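Local coordinates for protein aminoglycoside phosphotransferase (Mycobacterium smegmatis, PDB 6EF6) that phosphorylates (S)-1-amino-2-propanol as the kinase associated with the aminoacetone utilization microcompartment, at residues L227-A235 with Y263-F271; F308-M318 with A331-A342. All coordinates share one frame; numbering follows the deposited sequence. Where two conformers were deposited one is given.

Contact 1 (L227-A235 with Y263-F271); sequences LIHADLRLA and YDFGTAVSF. With NA (sodium ion), chain D.
D264 and T267, one helical turn apart, each receive a backbone N-H from 227-235. A230 N donates to D264 OD1 at 3.0 Å, nearly in line with the C-O bond, and L232 N donates to T267 OG1 at 2.9 Å with a bent N-H...O angle of 134°. T267 places OG1 between its backbone N and carbonyl carbon (chi1 76°), a rotation that also lets it donate to D264 O, while CG2 packs 3.4 Å from A230 O. D264 OD2 takes a bond from the water held by H229 N and accepts a hydrogen bond from H158 NE2. H229-x-D231 matches the HxD motif of kinase-like phosphotransferases, where it lies in the catalytic loop, so this turn probably corresponds to it. Two backbone N-H groups bonded to side-chain oxygens hold the loop to helix 263-268. D231 sets out with CB directed away from the helix; its OD2 binds the sodium ion at 2.2 Å, and D252 and three waters complete the observed ligands. In one of its two conformers R233 grips the D231 carboxylate side-on, NE to OD1 and NH2 to OD2. In that conformer R233 CG rests 3.3 Å from S270 OG, itself bonded to T267 O.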
ATOM      1  N   LEU A 227       8.401  -3.777 -10.181  1.00 16.88           N
ATOM      2  CA  LEU A 227       6.971  -3.731  -9.873  1.00 16.06           C
ATOM      3  C   LEU A 227       6.710  -4.232  -8.437  1.00 16.01           C
ATOM      4  O   LEU A 227       7.095  -5.353  -8.081  1.00 16.34           O
ATOM      5  CB  LEU A 227       6.185  -4.550 -10.890  1.00 17.72           C
ATOM      6  CG  LEU A 227       4.670  -4.643 -10.641  1.00 17.47           C
ATOM      7  CD1 LEU A 227       3.996  -3.292 -10.735  1.00 19.36           C
ATOM      8  CD2 LEU A 227       4.002  -5.628 -11.630  1.00 20.10           C
ATOM      9  N   ILE A 228       6.072  -3.395  -7.618  1.00 14.94           N
ATOM     10  CA  ILE A 228       5.764  -3.637  -6.208  1.00 14.77           C
ATOM     11  C   ILE A 228       4.299  -3.295  -5.882  1.00 14.15           C
ATOM     12  O   ILE A 228       3.640  -2.486  -6.523  1.00 15.01           O
ATOM     13  CB  ILE A 228       6.701  -2.863  -5.250  1.00 14.46           C
ATOM     14  CG1 ILE A 228       6.657  -1.354  -5.509  1.00 14.72           C
ATOM     15  CG2 ILE A 228       8.113  -3.394  -5.335  1.00 16.65           C
ATOM     16  CD1 ILE A 228       7.277  -0.525  -4.400  1.00 17.70           C
ATOM     17  N   HIS A 229       3.806  -3.941  -4.835  1.00 14.42           N
ATOM     18  CA  HIS A 229       2.468  -3.641  -4.300  1.00 13.28           C
ATOM     19  C   HIS A 229       2.387  -2.226  -3.700  1.00 14.18           C
ATOM     20  O   HIS A 229       1.439  -1.495  -3.972  1.00 15.14           O
ATOM     21  CB  HIS A 229       2.110  -4.716  -3.288  1.00 14.35           C
ATOM     22  CG  HIS A 229       0.789  -4.545  -2.612  1.00 13.56           C
ATOM     23  ND1 HIS A 229       0.543  -3.547  -1.682  1.00 14.05           N
ATOM     24  CD2 HIS A 229      -0.351  -5.282  -2.707  1.00 15.33           C
ATOM     25  CE1 HIS A 229      -0.687  -3.708  -1.224  1.00 15.05           C
ATOM     26  NE2 HIS A 229      -1.242  -4.760  -1.813  1.00 15.34           N
ATOM     27  N   ALA A 230       3.411  -1.854  -2.903  1.00 14.09           N
ATOM     28  CA  ALA A 230       3.610  -0.500  -2.384  1.00 15.29           C
ATOM     29  C   ALA A 230       2.621  -0.107  -1.306  1.00 15.97           C
ATOM     30  O   ALA A 230       2.637   1.045  -0.892  1.00 16.14           O
ATOM     31  CB  ALA A 230       3.697   0.544  -3.489  1.00 15.93           C
ATOM     32  N   ASP A 231       1.831  -1.028  -0.751  1.00 15.03           N
ATOM     33  CA  ASP A 231       0.990  -0.747   0.425  1.00 13.82           C
ATOM     34  C   ASP A 231       0.810  -2.003   1.266  1.00 13.22           C
ATOM     35  O   ASP A 231      -0.306  -2.366   1.666  1.00 15.08           O
ATOM     36  CB  ASP A 231      -0.339  -0.065   0.083  1.00 16.17           C
ATOM     37  CG  ASP A 231      -0.979   0.590   1.305  1.00 17.71           C
ATOM     38  OD1 ASP A 231      -0.307   0.838   2.326  1.00 19.55           O
ATOM     39  OD2 ASP A 231      -2.225   0.769   1.232  1.00 19.73           O
ATOM     40  N   LEU A 232       1.921  -2.666   1.568  1.00 14.18           N
ATOM     41  CA  LEU A 232       1.910  -3.952   2.277  1.00 15.90           C
ATOM     42  C   LEU A 232       1.965  -3.780   3.788  1.00 16.47           C
ATOM     43  O   LEU A 232       2.810  -4.336   4.505  1.00 17.76           O
ATOM     44  CB  LEU A 232       3.040  -4.823   1.764  1.00 15.73           C
ATOM     45  CG  LEU A 232       2.822  -5.399   0.355  1.00 14.27           C
ATOM     46  CD1 LEU A 232       4.102  -6.072  -0.168  1.00 14.38           C
ATOM     47  CD2 LEU A 232       1.651  -6.356   0.321  1.00 16.80           C
ATOM     48  N   ARG A 233       0.999  -3.011   4.240  1.00 17.56           N
ATOM     49  CA  ARG A 233       0.653  -2.895   5.654  0.53 18.01           C
ATOM     50  C   ARG A 233      -0.019  -4.166   6.146  1.00 18.87           C
ATOM     51  O   ARG A 233      -0.692  -4.857   5.382  1.00 19.19           O
ATOM     52  CB  ARG A 233      -0.388  -1.797   5.826  0.53 19.00           C
ATOM     53  CG  ARG A 233       0.169  -0.466   5.596  0.53 17.11           C
ATOM     54  CD  ARG A 233      -0.862   0.614   5.840  0.53 20.87           C
ATOM     55  NE  ARG A 233      -1.776   0.786   4.714  0.53 21.45           N
ATOM     56  CZ  ARG A 233      -3.088   0.538   4.732  0.53 21.85           C
ATOM     57  NH1 ARG A 233      -3.691   0.079   5.820  0.53 28.48           N
ATOM     58  NH2 ARG A 233      -3.816   0.737   3.630  0.53 25.59           N
ATOM     59  N   LEU A 234       0.111  -4.467   7.453  1.00 18.23           N
ATOM     60  CA  LEU A 234      -0.537  -5.646   7.999  1.00 18.61           C
ATOM     61  C   LEU A 234      -2.036  -5.669   7.696  1.00 19.61           C
ATOM     62  O   LEU A 234      -2.609  -6.725   7.445  1.00 20.31           O
ATOM     63  CB  LEU A 234      -0.284  -5.685   9.509  1.00 19.83           C
ATOM     64  CG  LEU A 234       1.152  -5.954   9.979  1.00 17.10           C
ATOM     65  CD1 LEU A 234       1.323  -5.476  11.443  1.00 23.25           C
ATOM     66  CD2 LEU A 234       1.524  -7.394   9.884  1.00 21.14           C
ATOM     67  N   ALA A 235      -2.678  -4.490   7.738  1.00 20.24           N
ATOM     68  CA  ALA A 235      -4.114  -4.402   7.521  1.00 21.99           C
ATOM     69  C   ALA A 235      -4.545  -4.840   6.131  1.00 18.21           C
ATOM     70  O   ALA A 235      -5.717  -5.140   5.947  1.00 20.37           O
ATOM     71  CB  ALA A 235      -4.555  -2.940   7.705  1.00 22.72           C
ATOM     72  N   TYR A 263      11.253  -0.803  -0.412  1.00 12.91           N
ATOM     73  CA  TYR A 263      10.254   0.134   0.071  1.00 12.43           C
ATOM     74  C   TYR A 263       9.046  -0.603   0.620  1.00 12.57           C
ATOM     75  O   TYR A 263       8.394  -0.103   1.527  1.00 11.96           O
ATOM     76  CB  TYR A 263       9.881   1.091  -1.075  1.00 13.77           C
ATOM     77  CG  TYR A 263       8.714   2.006  -0.763  1.00 13.25           C
ATOM     78  CD1 TYR A 263       8.747   2.938   0.277  1.00 13.42           C
ATOM     79  CD2 TYR A 263       7.552   1.930  -1.491  1.00 14.46           C
ATOM     80  CE1 TYR A 263       7.673   3.734   0.575  1.00 13.50           C
ATOM     81  CE2 TYR A 263       6.447   2.757  -1.212  1.00 14.98           C
ATOM     82  CZ  TYR A 263       6.533   3.640  -0.172  1.00 13.22           C
ATOM     83  OH  TYR A 263       5.455   4.443   0.109  1.00 15.57           O
ATOM     84  N   ASP A 264       8.733  -1.804   0.116  1.00 12.94           N
ATOM     85  CA  ASP A 264       7.626  -2.560   0.697  1.00 12.99           C
ATOM     86  C   ASP A 264       7.816  -2.809   2.200  1.00 13.62           C
ATOM     87  O   ASP A 264       6.811  -2.854   2.959  1.00 14.00           O
ATOM     88  CB  ASP A 264       7.438  -3.889  -0.038  1.00 13.01           C
ATOM     89  CG  ASP A 264       6.701  -3.775  -1.340  1.00 14.45           C
ATOM     90  OD1 ASP A 264       5.853  -2.882  -1.527  1.00 15.04           O
ATOM     91  OD2 ASP A 264       6.957  -4.665  -2.199  1.00 14.69           O
ATOM     92  N   PHE A 265       9.071  -2.919   2.681  1.00 12.35           N
ATOM     93  CA  PHE A 265       9.258  -3.038   4.129  1.00 13.53           C
ATOM     94  C   PHE A 265       8.849  -1.758   4.869  1.00 11.63           C
ATOM     95  O   PHE A 265       8.230  -1.794   5.951  1.00 13.54           O
ATOM     96  CB  PHE A 265      10.697  -3.417   4.559  1.00 12.60           C
ATOM     97  CG  PHE A 265      10.832  -3.409   6.041  1.00 13.98           C
ATOM     98  CD1 PHE A 265      10.150  -4.353   6.800  1.00 15.03           C
ATOM     99  CD2 PHE A 265      11.620  -2.450   6.673  1.00 15.19           C
ATOM    100  CE1 PHE A 265      10.182  -4.313   8.178  1.00 16.80           C
ATOM    101  CE2 PHE A 265      11.689  -2.418   8.069  1.00 13.69           C
ATOM    102  CZ  PHE A 265      10.995  -3.367   8.821  1.00 15.89           C
ATOM    103  N   GLY A 266       9.204  -0.587   4.335  1.00 12.42           N
ATOM    104  CA  GLY A 266       8.695   0.636   4.946  1.00 11.54           C
ATOM    105  C   GLY A 266       7.194   0.640   5.042  1.00 11.80           C
ATOM    106  O   GLY A 266       6.627   1.057   6.057  1.00 12.58           O
ATOM    107  N   THR A 267       6.507   0.127   4.019  1.00 12.06           N
ATOM    108  CA  THR A 267       5.059   0.126   4.087  1.00 12.76           C
ATOM    109  C   THR A 267       4.541  -0.828   5.180  1.00 13.40           C
ATOM    110  O   THR A 267       3.472  -0.587   5.718  1.00 13.65           O
ATOM    111  CB  THR A 267       4.394  -0.162   2.734  1.00 13.18           C
ATOM    112  OG1 THR A 267       4.462  -1.550   2.381  1.00 14.11           O
ATOM    113  CG2 THR A 267       4.940   0.718   1.620  1.00 14.99           C
ATOM    114  N   ALA A 268       5.266  -1.913   5.486  1.00 12.69           N
ATOM    115  CA  ALA A 268       4.884  -2.852   6.535  1.00 13.36           C
ATOM    116  C   ALA A 268       4.710  -2.165   7.880  1.00 14.43           C
ATOM    117  O   ALA A 268       3.932  -2.644   8.711  1.00 16.48           O
ATOM    118  CB  ALA A 268       5.959  -3.921   6.632  1.00 14.88           C
ATOM    119  N   VAL A 269       5.466  -1.097   8.147  1.00 13.47           N
ATOM    120  CA  VAL A 269       5.410  -0.407   9.420  1.00 12.40           C
ATOM    121  C   VAL A 269       4.741   0.964   9.293  1.00 13.14           C
ATOM    122  O   VAL A 269       4.917   1.847  10.148  1.00 14.01           O
ATOM    123  CB  VAL A 269       6.784  -0.334  10.082  1.00 12.12           C
ATOM    124  CG1 VAL A 269       7.228  -1.744  10.518  1.00 14.80           C
ATOM    125  CG2 VAL A 269       7.825   0.258   9.185  1.00 14.26           C
ATOM    126  N   SER A 270       3.829   1.085   8.336  1.00 12.72           N
ATOM    127  CA  SER A 270       3.096   2.334   8.115  1.00 13.00           C
ATOM    128  C   SER A 270       2.445   2.791   9.399  1.00 15.47           C
ATOM    129  O   SER A 270       1.672   2.040  10.033  1.00 15.88           O
ATOM    130  CB  SER A 270       1.984   2.145   7.091  1.00 14.42           C
ATOM    131  OG  SER A 270       2.487   1.882   5.793  1.00 13.86           O
ATOM    132  N   PHE A 271       2.701   4.057   9.752  1.00 13.65           N
ATOM    133  CA  PHE A 271       2.104   4.758  10.907  1.00 13.34           C
ATOM    134  C   PHE A 271       2.655   4.337  12.277  1.00 16.13           C
ATOM    135  O   PHE A 271       2.343   4.992  13.286  1.00 16.90           O
ATOM    136  CB  PHE A 271       0.573   4.694  10.934  1.00 15.14           C
ATOM    137  CG  PHE A 271      -0.058   5.334   9.744  1.00 16.92           C
ATOM    138  CD1 PHE A 271       0.013   6.698   9.533  1.00 18.89           C
ATOM    139  CD2 PHE A 271      -0.679   4.546   8.768  1.00 20.68           C
ATOM    140  CE1 PHE A 271      -0.566   7.310   8.421  1.00 21.13           C
ATOM    141  CE2 PHE A 271      -1.251   5.161   7.652  1.00 21.70           C
ATOM    142  CZ  PHE A 271      -1.177   6.498   7.476  1.00 22.83           C
TER
HETATM  143 NA    NA D 403      -3.785   1.704  -0.031  1.00 44.00          NA
HETATM  144  O   HOH W   1       5.252  -6.085  -3.746  1.00 14.53           O
HETATM  145  O   HOH W   2       3.376   4.357  -1.591  1.00 22.41           O
HETATM  146  O   HOH W   3       1.390  -2.639   9.168  1.00 22.38           O
HETATM  147  O   HOH W   4      -3.134   0.923  -1.991  1.00 24.42           O
HETATM  148  O   HOH W   5      -5.931   2.225  -1.142  1.00 30.42           O
HETATM  149  O   HOH W   6      -3.087   3.601  -0.236  1.00 45.09           O

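Contact 2 (F308-M318 with A331-A342); sequences FLRRLLLLAWM and AISYAAGSCALA. With JFN ((2R)-1-methoxypropan-2-amine), chain C.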
ATOM      1  N   PHE A 308      12.151   5.349   6.703  1.00 12.11           N
ATOM      2  CA  PHE A 308      12.146   6.812   6.736  1.00 12.47           C
ATOM      3  C   PHE A 308      11.478   7.424   5.500  1.00 12.12           C
ATOM      4  O   PHE A 308      10.721   8.383   5.614  1.00 13.13           O
ATOM      5  CB  PHE A 308      13.544   7.348   6.983  1.00 12.03           C
ATOM      6  CG  PHE A 308      13.527   8.819   7.292  1.00 12.74           C
ATOM      7  CD1 PHE A 308      12.941   9.286   8.464  1.00 15.04           C
ATOM      8  CD2 PHE A 308      14.027   9.773   6.419  1.00 14.57           C
ATOM      9  CE1 PHE A 308      12.870  10.638   8.717  1.00 16.37           C
ATOM     10  CE2 PHE A 308      13.966  11.134   6.723  1.00 16.12           C
ATOM     11  CZ  PHE A 308      13.389  11.543   7.863  1.00 15.46           C
ATOM     12  N   LEU A 309      11.673   6.813   4.335  1.00 12.84           N
ATOM     13  CA  LEU A 309      10.956   7.243   3.127  1.00 12.67           C
ATOM     14  C   LEU A 309       9.453   7.128   3.335  1.00 12.19           C
ATOM     15  O   LEU A 309       8.684   8.055   3.036  1.00 13.33           O
ATOM     16  CB  LEU A 309      11.407   6.375   1.932  1.00 13.14           C
ATOM     17  CG  LEU A 309      10.695   6.648   0.612  1.00 12.97           C
ATOM     18  CD1 LEU A 309      10.740   8.076   0.167  1.00 14.68           C
ATOM     19  CD2 LEU A 309      11.204   5.739  -0.507  1.00 15.15           C
ATOM     20  N   ARG A 310       8.996   5.973   3.851  1.00 12.19           N
ATOM     21  CA  ARG A 310       7.552   5.815   4.118  1.00 11.84           C
ATOM     22  C   ARG A 310       7.055   6.857   5.126  1.00 12.13           C
ATOM     23  O   ARG A 310       5.956   7.393   4.967  1.00 12.34           O
ATOM     24  CB  ARG A 310       7.271   4.387   4.632  1.00 12.18           C
ATOM     25  CG  ARG A 310       5.829   4.102   4.899  1.00 12.56           C
ATOM     26  CD  ARG A 310       4.984   4.213   3.628  1.00 13.01           C
ATOM     27  NE  ARG A 310       3.673   3.579   3.778  1.00 12.56           N
ATOM     28  CZ  ARG A 310       2.754   3.415   2.854  1.00 13.29           C
ATOM     29  NH1 ARG A 310       2.963   3.953   1.641  1.00 15.29           N
ATOM     30  NH2 ARG A 310       1.600   2.787   3.107  1.00 15.31           N
ATOM     31  N   ARG A 311       7.841   7.098   6.178  1.00 11.72           N
ATOM     32  CA  ARG A 311       7.461   8.079   7.184  1.00 11.20           C
ATOM     33  C   ARG A 311       7.210   9.447   6.577  1.00 12.73           C
ATOM     34  O   ARG A 311       6.210  10.092   6.875  1.00 12.55           O
ATOM     35  CB  ARG A 311       8.550   8.186   8.218  1.00 11.29           C
ATOM     36  CG  ARG A 311       8.181   9.025   9.449  1.00 12.36           C
ATOM     37  CD  ARG A 311       7.205   8.284  10.375  1.00 13.30           C
ATOM     38  NE  ARG A 311       6.832   9.096  11.532  1.00 12.95           N
ATOM     39  CZ  ARG A 311       6.269   8.649  12.646  1.00 12.36           C
ATOM     40  NH1 ARG A 311       6.054   7.343  12.774  1.00 13.29           N
ATOM     41  NH2 ARG A 311       5.987   9.459  13.623  1.00 14.09           N
ATOM     42  N   LEU A 312       8.119   9.932   5.710  1.00 12.17           N
ATOM     43  CA  LEU A 312       7.937  11.247   5.095  1.00 12.65           C
ATOM     44  C   LEU A 312       6.728  11.247   4.193  1.00 12.69           C
ATOM     45  O   LEU A 312       5.998  12.220   4.136  1.00 14.13           O
ATOM     46  CB  LEU A 312       9.193  11.683   4.338  1.00 15.43           C
ATOM     47  CG  LEU A 312      10.423  11.973   5.183  1.00 14.56           C
ATOM     48  CD1 LEU A 312      11.604  12.356   4.237  1.00 19.03           C
ATOM     49  CD2 LEU A 312      10.121  13.097   6.128  1.00 17.27           C
ATOM     50  N   LEU A 313       6.556  10.170   3.411  1.00 12.81           N
ATOM     51  CA  LEU A 313       5.385  10.069   2.573  1.00 13.01           C
ATOM     52  C   LEU A 313       4.087  10.151   3.355  1.00 13.67           C
ATOM     53  O   LEU A 313       3.126  10.775   2.910  1.00 14.23           O
ATOM     54  CB  LEU A 313       5.428   8.821   1.714  1.00 13.61           C
ATOM     55  CG  LEU A 313       6.279   8.902   0.477  1.00 14.94           C
ATOM     56  CD1 LEU A 313       6.617   7.504  -0.022  1.00 17.39           C
ATOM     57  CD2 LEU A 313       5.624   9.749  -0.640  1.00 18.96           C
ATOM     58  N   LEU A 314       4.009   9.413   4.467  1.00 13.24           N
ATOM     59  CA  LEU A 314       2.798   9.433   5.279  1.00 12.94           C
ATOM     60  C   LEU A 314       2.591  10.750   5.999  1.00 13.89           C
ATOM     61  O   LEU A 314       1.451  11.151   6.226  1.00 14.66           O
ATOM     62  CB  LEU A 314       2.784   8.246   6.250  1.00 12.72           C
ATOM     63  CG  LEU A 314       2.680   6.876   5.575  1.00 14.18           C
ATOM     64  CD1 LEU A 314       2.740   5.801   6.652  1.00 14.85           C
ATOM     65  CD2 LEU A 314       1.436   6.749   4.740  1.00 15.78           C
ATOM     66  N   LEU A 315       3.673  11.446   6.335  1.00 13.18           N
ATOM     67  CA  LEU A 315       3.534  12.795   6.875  1.00 13.86           C
ATOM     68  C   LEU A 315       2.963  13.757   5.822  1.00 14.09           C
ATOM     69  O   LEU A 315       2.066  14.531   6.121  1.00 15.96           O
ATOM     70  CB  LEU A 315       4.919  13.248   7.342  1.00 14.89           C
ATOM     71  CG  LEU A 315       5.028  14.644   7.961  1.00 13.89           C
ATOM     72  CD1 LEU A 315       4.090  14.860   9.149  1.00 16.06           C
ATOM     73  CD2 LEU A 315       6.475  14.896   8.406  1.00 14.38           C
ATOM     74  N   ALA A 316       3.421  13.610   4.569  1.00 14.50           N
ATOM     75  CA  ALA A 316       2.819  14.371   3.476  1.00 15.84           C
ATOM     76  C   ALA A 316       1.347  14.027   3.322  1.00 15.59           C
ATOM     77  O   ALA A 316       0.510  14.922   3.190  1.00 19.25           O
ATOM     78  CB  ALA A 316       3.578  14.057   2.203  1.00 18.34           C
ATOM     79  N   TRP A 317       1.030  12.722   3.295  1.00 16.85           N
ATOM     80  CA  TRP A 317      -0.368  12.318   3.167  1.00 19.53           C
ATOM     81  C   TRP A 317      -1.212  12.909   4.294  1.00 18.96           C
ATOM     82  O   TRP A 317      -2.313  13.443   4.062  1.00 20.45           O
ATOM     83  CB  TRP A 317      -0.417  10.790   3.150  1.00 19.73           C
ATOM     84  CG  TRP A 317      -1.752  10.252   2.953  1.00 25.13           C
ATOM     85  CD1 TRP A 317      -2.377  10.008   1.754  1.00 32.29           C
ATOM     86  CD2 TRP A 317      -2.672   9.898   3.975  1.00 31.56           C
ATOM     87  NE1 TRP A 317      -3.642   9.517   1.980  1.00 34.39           N
ATOM     88  CE2 TRP A 317      -3.851   9.448   3.337  1.00 37.88           C
ATOM     89  CE3 TRP A 317      -2.619   9.912   5.370  1.00 38.99           C
ATOM     90  CZ2 TRP A 317      -4.966   9.016   4.056  1.00 42.73           C
ATOM     91  CZ3 TRP A 317      -3.725   9.487   6.078  1.00 48.75           C
ATOM     92  CH2 TRP A 317      -4.880   9.038   5.422  1.00 46.03           C
ATOM     93  N   MET A 318      -0.731  12.795   5.534  1.00 21.07           N
ATOM     94  CA  MET A 318      -1.424  13.384   6.670  1.00 23.77           C
ATOM     95  C   MET A 318      -1.652  14.868   6.475  1.00 24.21           C
ATOM     96  O   MET A 318      -2.762  15.357   6.712  1.00 25.62           O
ATOM     97  CB  MET A 318      -0.617  13.169   7.942  1.00 31.47           C
ATOM     98  CG  MET A 318      -0.862  11.878   8.565  1.00 39.81           C
ATOM     99  SD  MET A 318      -0.381  11.954  10.316  1.00 48.87           S
ATOM    100  CE  MET A 318      -0.553  10.200  10.653  1.00 52.56           C
ATOM    101  N   ALA A 331      -1.253  15.416  13.396  1.00 16.40           N
ATOM    102  CA  ALA A 331      -0.130  15.703  12.509  1.00 15.16           C
ATOM    103  C   ALA A 331       1.064  16.203  13.314  1.00 14.22           C
ATOM    104  O   ALA A 331       2.196  15.813  13.033  1.00 14.32           O
ATOM    105  CB  ALA A 331      -0.570  16.700  11.434  1.00 17.47           C
ATOM    106  N   ILE A 332       0.811  17.059  14.311  1.00 14.87           N
ATOM    107  CA  ILE A 332       1.874  17.556  15.175  1.00 14.68           C
ATOM    108  C   ILE A 332       2.607  16.395  15.836  1.00 13.57           C
ATOM    109  O   ILE A 332       3.850  16.327  15.840  1.00 13.74           O
ATOM    110  CB  ILE A 332       1.303  18.564  16.190  1.00 16.18           C
ATOM    111  CG1 ILE A 332       0.913  19.891  15.468  1.00 18.04           C
ATOM    112  CG2 ILE A 332       2.327  18.849  17.246  1.00 16.41           C
ATOM    113  CD1 ILE A 332      -0.014  20.764  16.340  1.00 19.95           C
ATOM    114  N   SER A 333       1.848  15.446  16.382  1.00 13.39           N
ATOM    115  CA  SER A 333       2.510  14.311  17.032  0.54 13.37           C
ATOM    116  C   SER A 333       3.228  13.417  16.029  1.00 12.99           C
ATOM    117  O   SER A 333       4.355  12.973  16.303  1.00 13.91           O
ATOM    118  CB  SER A 333       1.511  13.522  17.840  0.54 14.13           C
ATOM    119  OG  SER A 333       0.998  14.293  18.925  0.54 17.48           O
ATOM    120  N   TYR A 334       2.653  13.185  14.864  1.00 12.40           N
ATOM    121  CA  TYR A 334       3.353  12.368  13.864  1.00 12.24           C
ATOM    122  C   TYR A 334       4.611  13.065  13.398  1.00 12.84           C
ATOM    123  O   TYR A 334       5.652  12.414  13.170  1.00 13.15           O
ATOM    124  CB  TYR A 334       2.419  12.042  12.714  1.00 13.38           C
ATOM    125  CG  TYR A 334       2.855  10.846  11.878  1.00 12.25           C
ATOM    126  CD1 TYR A 334       2.752   9.557  12.389  1.00 13.20           C
ATOM    127  CD2 TYR A 334       3.343  11.002  10.582  1.00 15.06           C
ATOM    128  CE1 TYR A 334       3.150   8.455  11.638  1.00 14.86           C
ATOM    129  CE2 TYR A 334       3.744   9.910   9.816  1.00 14.18           C
ATOM    130  CZ  TYR A 334       3.616   8.646  10.355  1.00 13.35           C
ATOM    131  OH  TYR A 334       4.014   7.613   9.535  1.00 14.99           O
ATOM    132  N   ALA A 335       4.543  14.365  13.195  1.00 11.93           N
ATOM    133  CA  ALA A 335       5.731  15.121  12.833  1.00 13.16           C
ATOM    134  C   ALA A 335       6.810  15.005  13.899  1.00 13.26           C
ATOM    135  O   ALA A 335       7.996  14.848  13.564  1.00 12.81           O
ATOM    136  CB  ALA A 335       5.372  16.562  12.590  1.00 13.91           C
ATOM    137  N   ALA A 336       6.441  15.082  15.178  1.00 12.62           N
ATOM    138  CA  ALA A 336       7.423  14.951  16.259  1.00 12.51           C
ATOM    139  C   ALA A 336       8.089  13.578  16.253  1.00 13.88           C
ATOM    140  O   ALA A 336       9.322  13.497  16.382  1.00 13.35           O
ATOM    141  CB  ALA A 336       6.788  15.271  17.605  1.00 13.84           C
ATOM    142  N   GLY A 337       7.309  12.519  16.041  1.00 12.55           N
ATOM    143  CA  GLY A 337       7.922  11.191  15.960  1.00 12.89           C
ATOM    144  C   GLY A 337       8.795  11.056  14.716  1.00 12.39           C
ATOM    145  O   GLY A 337       9.837  10.390  14.767  1.00 14.08           O
ATOM    146  N   SER A 338       8.461  11.757  13.638  1.00 11.57           N
ATOM    147  CA  SER A 338       9.287  11.725  12.438  1.00 11.94           C
ATOM    148  C   SER A 338      10.642  12.368  12.729  1.00 12.98           C
ATOM    149  O   SER A 338      11.686  11.909  12.224  1.00 13.56           O
ATOM    150  CB  SER A 338       8.599  12.452  11.301  1.00 12.97           C
ATOM    151  OG  SER A 338       7.306  11.932  11.007  1.00 12.68           O
ATOM    152  N   CYS A 339      10.653  13.440  13.522  1.00 12.58           N
ATOM    153  CA  CYS A 339      11.889  14.099  13.902  1.00 12.73           C
ATOM    154  C   CYS A 339      12.762  13.212  14.779  1.00 14.54           C
ATOM    155  O   CYS A 339      14.004  13.227  14.639  1.00 15.05           O
ATOM    156  CB  CYS A 339      11.594  15.425  14.596  1.00 13.44           C
ATOM    157  SG  CYS A 339      10.920  16.678  13.498  1.00 14.93           S
ATOM    158  N   ALA A 340      12.169  12.477  15.724  1.00 13.55           N
ATOM    159  CA  ALA A 340      12.923  11.538  16.531  1.00 14.28           C
ATOM    160  C   ALA A 340      13.590  10.490  15.648  1.00 14.04           C
ATOM    161  O   ALA A 340      14.778  10.168  15.854  1.00 16.01           O
ATOM    162  CB  ALA A 340      12.023  10.925  17.606  1.00 17.60           C
ATOM    163  N   LEU A 341      12.857   9.957  14.671  1.00 13.34           N
ATOM    164  CA  LEU A 341      13.434   9.012  13.724  1.00 14.29           C
ATOM    165  C   LEU A 341      14.547   9.671  12.914  1.00 14.56           C
ATOM    166  O   LEU A 341      15.614   9.062  12.695  1.00 15.06           O
ATOM    167  CB  LEU A 341      12.329   8.475  12.830  1.00 14.68           C
ATOM    168  CG  LEU A 341      11.334   7.554  13.528  1.00 14.08           C
ATOM    169  CD1 LEU A 341      10.147   7.295  12.633  1.00 16.12           C
ATOM    170  CD2 LEU A 341      11.992   6.235  13.990  1.00 17.28           C
ATOM    171  N   ALA A 342      14.343  10.899  12.446  1.00 13.47           N
ATOM    172  CA  ALA A 342      15.343  11.617  11.664  1.00 12.80           C
ATOM    173  C   ALA A 342      16.639  11.772  12.447  1.00 14.64           C
ATOM    174  O   ALA A 342      17.729  11.601  11.884  1.00 14.91           O
ATOM    175  CB  ALA A 342      14.794  12.950  11.228  1.00 13.97           C
TER
HETATM  176  C07 JFN C 402      -4.704   5.579   5.178  1.00 58.58           C
HETATM  177  C08 JFN C 402      -2.291   6.123   2.421  1.00 54.73           C
HETATM  178  C09 JFN C 402      -2.980   5.535   3.644  1.00 57.41           C
HETATM  179  C15 JFN C 402      -1.201   5.170   1.959  1.00 48.85           C
HETATM  180  N04 JFN C 402      -3.219   6.225   1.318  1.00 57.48           N
HETATM  181  O02 JFN C 402      -3.914   6.334   4.290  1.00 68.66           O
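R311 and Y334 stack between two antiparallel helices, 308-318 and 331-342, whose axes approach to 10.3 Å at 163°. The packing is knobs-into-holes: R311 sits among Y334, G337, S338 and L341, while Y334 fills the hole formed by R311, L314, L315 and M318. The R311 guanidinium lies almost flat over the tyrosine ring, planes 12° apart and CZ 3.6 Å from the ring centroid, a cation-pi contact. L341 CD1 lies over the opposite guanidinium face, toward its rim. With CG anti to the backbone N and a bend at chi2, the R311 chain reaches across to the second helix, where NH2 donates to Y334 O at 3.0 Å in the carbonyl plane. Y334 O also accepts from S338 N and, from above that plane, S338 OG. E273 takes both R311 NH1, in a salt bridge, and Y334 OH, in a hydrogen bond. On the opposite ring face M318 CE makes a CH-pi contact 3.9 Å from the centroid. R310 and W317 of helix 308-318 line the pocket holding (2R)-1-methoxypropan-2-amine. The rotation of the R311 guanidinium is further fixed at its edge: NE donates to S338 OG at 2.9 Å, in plane and nearly straight at 169°.

After the N-terminal five-stranded antiparallel sheet and helices 147-163 and 198-218, the chain enters contact 1 at 227-235. The 27 intervening residues carry the 237-239/248-250 hairpin before 263-271 closes this loop. Helix 278-290 follows, and contact 2 then opens at 308-318 and closes at 331-342 across a short connection. The two loops lie in series, neither nested nor crossed, with centres about 15 Å apart. They nevertheless touch through R310 of helix 303-320: NH2 forms a salt bridge with D231 OD1 at 2.8 Å, and NE lies 2.9 Å from S270 OG, a probable hydrogen bond. The C-terminal helical pair is thereby joined to the sodium-binding loop.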